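Local coordinates for F-actin-capping protein subunit alpha (Dictyostelium discoideum, PDB 4AKR) that caps the fast-growing barbed ends of actin filaments independently of calcium, blocking subunit exchange there without severing the filaments, at residues L80-K85 and Q113-F118. Sequence-based numbering, arbitrary orientation.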
loop_
_atom_site.group_PDB
_atom_site.type_symbol
_atom_site.label_atom_id
_atom_site.label_comp_id
_atom_site.label_asym_id
_atom_site.label_seq_id
_atom_site.Cartn_x
_atom_site.Cartn_y
_atom_site.Cartn_z
ATOM N N LEU A 80 24.293 18.129 7.940
ATOM C CA LEU A 80 25.465 17.817 8.737
ATOM C C LEU A 80 25.736 16.320 8.785
ATOM O O LEU A 80 24.818 15.504 8.904
ATOM C CB LEU A 80 25.273 18.347 10.162
ATOM C CG LEU A 80 26.443 18.187 11.141
ATOM C CD1 LEU A 80 27.615 19.056 10.695
ATOM C CD2 LEU A 80 26.005 18.597 12.537
ATOM N N ASP A 81 27.010 15.971 8.681
ATOM C CA ASP A 81 27.454 14.587 8.734
ATOM C C ASP A 81 28.584 14.575 9.757
ATOM O O ASP A 81 29.757 14.664 9.405
ATOM C CB ASP A 81 27.946 14.145 7.351
ATOM C CG ASP A 81 28.576 12.771 7.367
ATOM O OD1 ASP A 81 28.249 11.971 8.269
ATOM O OD2 ASP A 81 29.391 12.483 6.468
ATOM N N PRO A 82 28.232 14.478 11.050
ATOM C CA PRO A 82 29.164 14.463 12.180
ATOM C C PRO A 82 30.280 13.437 12.083
ATOM O O PRO A 82 31.430 13.723 12.424
ATOM C CB PRO A 82 28.250 14.205 13.381
ATOM C CG PRO A 82 26.954 14.801 12.957
ATOM C CD PRO A 82 26.845 14.334 11.527
ATOM N N LYS A 83 29.936 12.242 11.618
ATOM C CA LYS A 83 30.909 11.176 11.501
ATOM C C LYS A 83 32.138 11.604 10.710
ATOM O O LYS A 83 33.259 11.310 11.100
ATOM C CB LYS A 83 30.271 9.949 10.848
ATOM C CG LYS A 83 31.201 8.747 10.768
ATOM C CD LYS A 83 30.521 7.556 10.128
ATOM C CE LYS A 83 29.376 7.059 10.984
ATOM N NZ LYS A 83 28.628 5.956 10.296
ATOM N N ASN A 84 31.924 12.304 9.601
ATOM C CA ASN A 84 33.018 12.746 8.753
ATOM C C ASN A 84 33.272 14.245 8.875
ATOM O O ASN A 84 33.906 14.849 8.004
ATOM C CB ASN A 84 32.722 12.378 7.301
ATOM C CG ASN A 84 32.432 10.902 7.124
ATOM O OD1 ASN A 84 31.322 10.515 6.755
ATOM N ND2 ASN A 84 33.424 10.068 7.396
ATOM N N LYS A 85 32.789 14.835 9.965
ATOM C CA LYS A 85 32.967 16.259 10.220
ATOM C C LYS A 85 32.788 17.096 8.965
ATOM O O LYS A 85 33.692 17.838 8.571
ATOM C CB LYS A 85 34.355 16.522 10.801
ATOM C CG LYS A 85 34.587 15.908 12.175
ATOM C CD LYS A 85 35.851 16.463 12.806
ATOM C CE LYS A 85 37.100 15.836 12.233
ATOM N NZ LYS A 85 37.311 14.492 12.842
ATOM N N GLN A 113 32.132 13.812 22.782
ATOM C CA GLN A 113 32.623 12.516 23.243
ATOM C C GLN A 113 31.470 11.541 23.414
ATOM O O GLN A 113 31.644 10.331 23.285
ATOM C CB GLN A 113 33.408 12.647 24.556
ATOM C CG GLN A 113 34.720 13.417 24.404
ATOM C CD GLN A 113 35.678 13.227 25.572
ATOM O OE1 GLN A 113 36.752 13.827 25.606
ATOM N NE2 GLN A 113 35.300 12.381 26.531
ATOM N N TYR A 114 30.290 12.071 23.712
ATOM C CA TYR A 114 29.111 11.228 23.861
ATOM C C TYR A 114 28.610 10.857 22.477
ATOM O O TYR A 114 28.308 9.702 22.210
ATOM C CB TYR A 114 28.017 11.959 24.666
ATOM C CG TYR A 114 28.274 11.905 26.155
ATOM C CD1 TYR A 114 28.127 10.710 26.859
ATOM C CD2 TYR A 114 28.748 13.021 26.846
ATOM C CE1 TYR A 114 28.452 10.620 28.219
ATOM C CE2 TYR A 114 29.076 12.946 28.203
ATOM C CZ TYR A 114 28.928 11.741 28.881
ATOM O OH TYR A 114 29.268 11.653 30.214
ATOM N N ARG A 115 28.541 11.837 21.587
ATOM C CA ARG A 115 28.075 11.564 20.244
ATOM C C ARG A 115 29.002 10.524 19.604
ATOM O O ARG A 115 28.535 9.558 19.004
ATOM C CB ARG A 115 28.066 12.846 19.412
ATOM C CG ARG A 115 27.232 12.751 18.135
ATOM C CD ARG A 115 27.756 13.692 17.067
ATOM N NE ARG A 115 29.106 13.304 16.679
ATOM C CZ ARG A 115 29.395 12.248 15.924
ATOM N NH1 ARG A 115 28.431 11.471 15.449
ATOM N NH2 ARG A 115 30.655 11.943 15.691
ATOM N N ALA A 116 30.315 10.717 19.756
ATOM C CA ALA A 116 31.314 9.809 19.179
ATOM C C ALA A 116 31.217 8.402 19.756
ATOM O O ALA A 116 31.334 7.420 19.031
ATOM C CB ALA A 116 32.730 10.369 19.385
ATOM N N ALA A 117 31.019 8.302 21.064
ATOM C CA ALA A 117 30.878 6.996 21.690
ATOM C C ALA A 117 29.606 6.319 21.165
ATOM O O ALA A 117 29.593 5.109 20.953
ATOM C CB ALA A 117 30.820 7.137 23.196
ATOM N N PHE A 118 28.538 7.085 20.949
ATOM C CA PHE A 118 27.307 6.497 20.414
ATOM C C PHE A 118 27.479 6.122 18.946
ATOM O O PHE A 118 26.978 5.095 18.481
ATOM C CB PHE A 118 26.124 7.466 20.532
ATOM C CG PHE A 118 25.416 7.412 21.859
ATOM C CD1 PHE A 118 26.071 7.785 23.032
ATOM C CD2 PHE A 118 24.086 6.996 21.936
ATOM C CE1 PHE A 118 25.407 7.744 24.266
ATOM C CE2 PHE A 118 23.411 6.952 23.168
ATOM C CZ PHE A 118 24.076 7.328 24.332
#
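Pro82 and Arg115 make a van der Waals contact, a proline methylene over one face of a guanidinium, where the turn between strands 78-81 and 86-91 of the four-stranded antiparallel sheet meets helix 112-129. The nearest atom on the turn is Pro82 CB, which stands 3.3 Å above the guanidinium plane, displaced toward its rim. Its distances support a face-on approach: Pro82 CB lies 3.4 Å from Arg115 CZ and 3.5 Å from Arg115 NE. The aliphatic part of the arginine joins in more loosely, with Arg115 CD 3.8 Å from Pro82 CB, and Lys83 N is a looser, oblique neighbour of Arg115 NH2 at 4.1 Å. In Arg115, CG is anti to the backbone N (chi1 -163°), which sends the chain across, and the bend at chi3 (64°) together with chi4 brings one face of the group to the proline. Backbone separation is correspondingly wide, 8.6 Å between Pro82 CA and Arg115 CA, and the interface is small, 112 Å² summed over both sides. The turn itself is held by the backbone hydrogen bond from Lys85 N to Pro82 O, 3.0 Å long.

The guanidinium finds its polar partners elsewhere: NE forms a salt bridge with Glu112, and NH1 forms one with Asp119 as well as a hydrogen bond to the carbonyl of Val137 on strand 134-142. Lys83 extends its amine toward the same region, where it has a weak, long ion pair with Asp119. Acidic neighbours thus probably balance the arginine's charge and fix its plane, and the proline meets that plane through dispersion rather than through a directed polar bond.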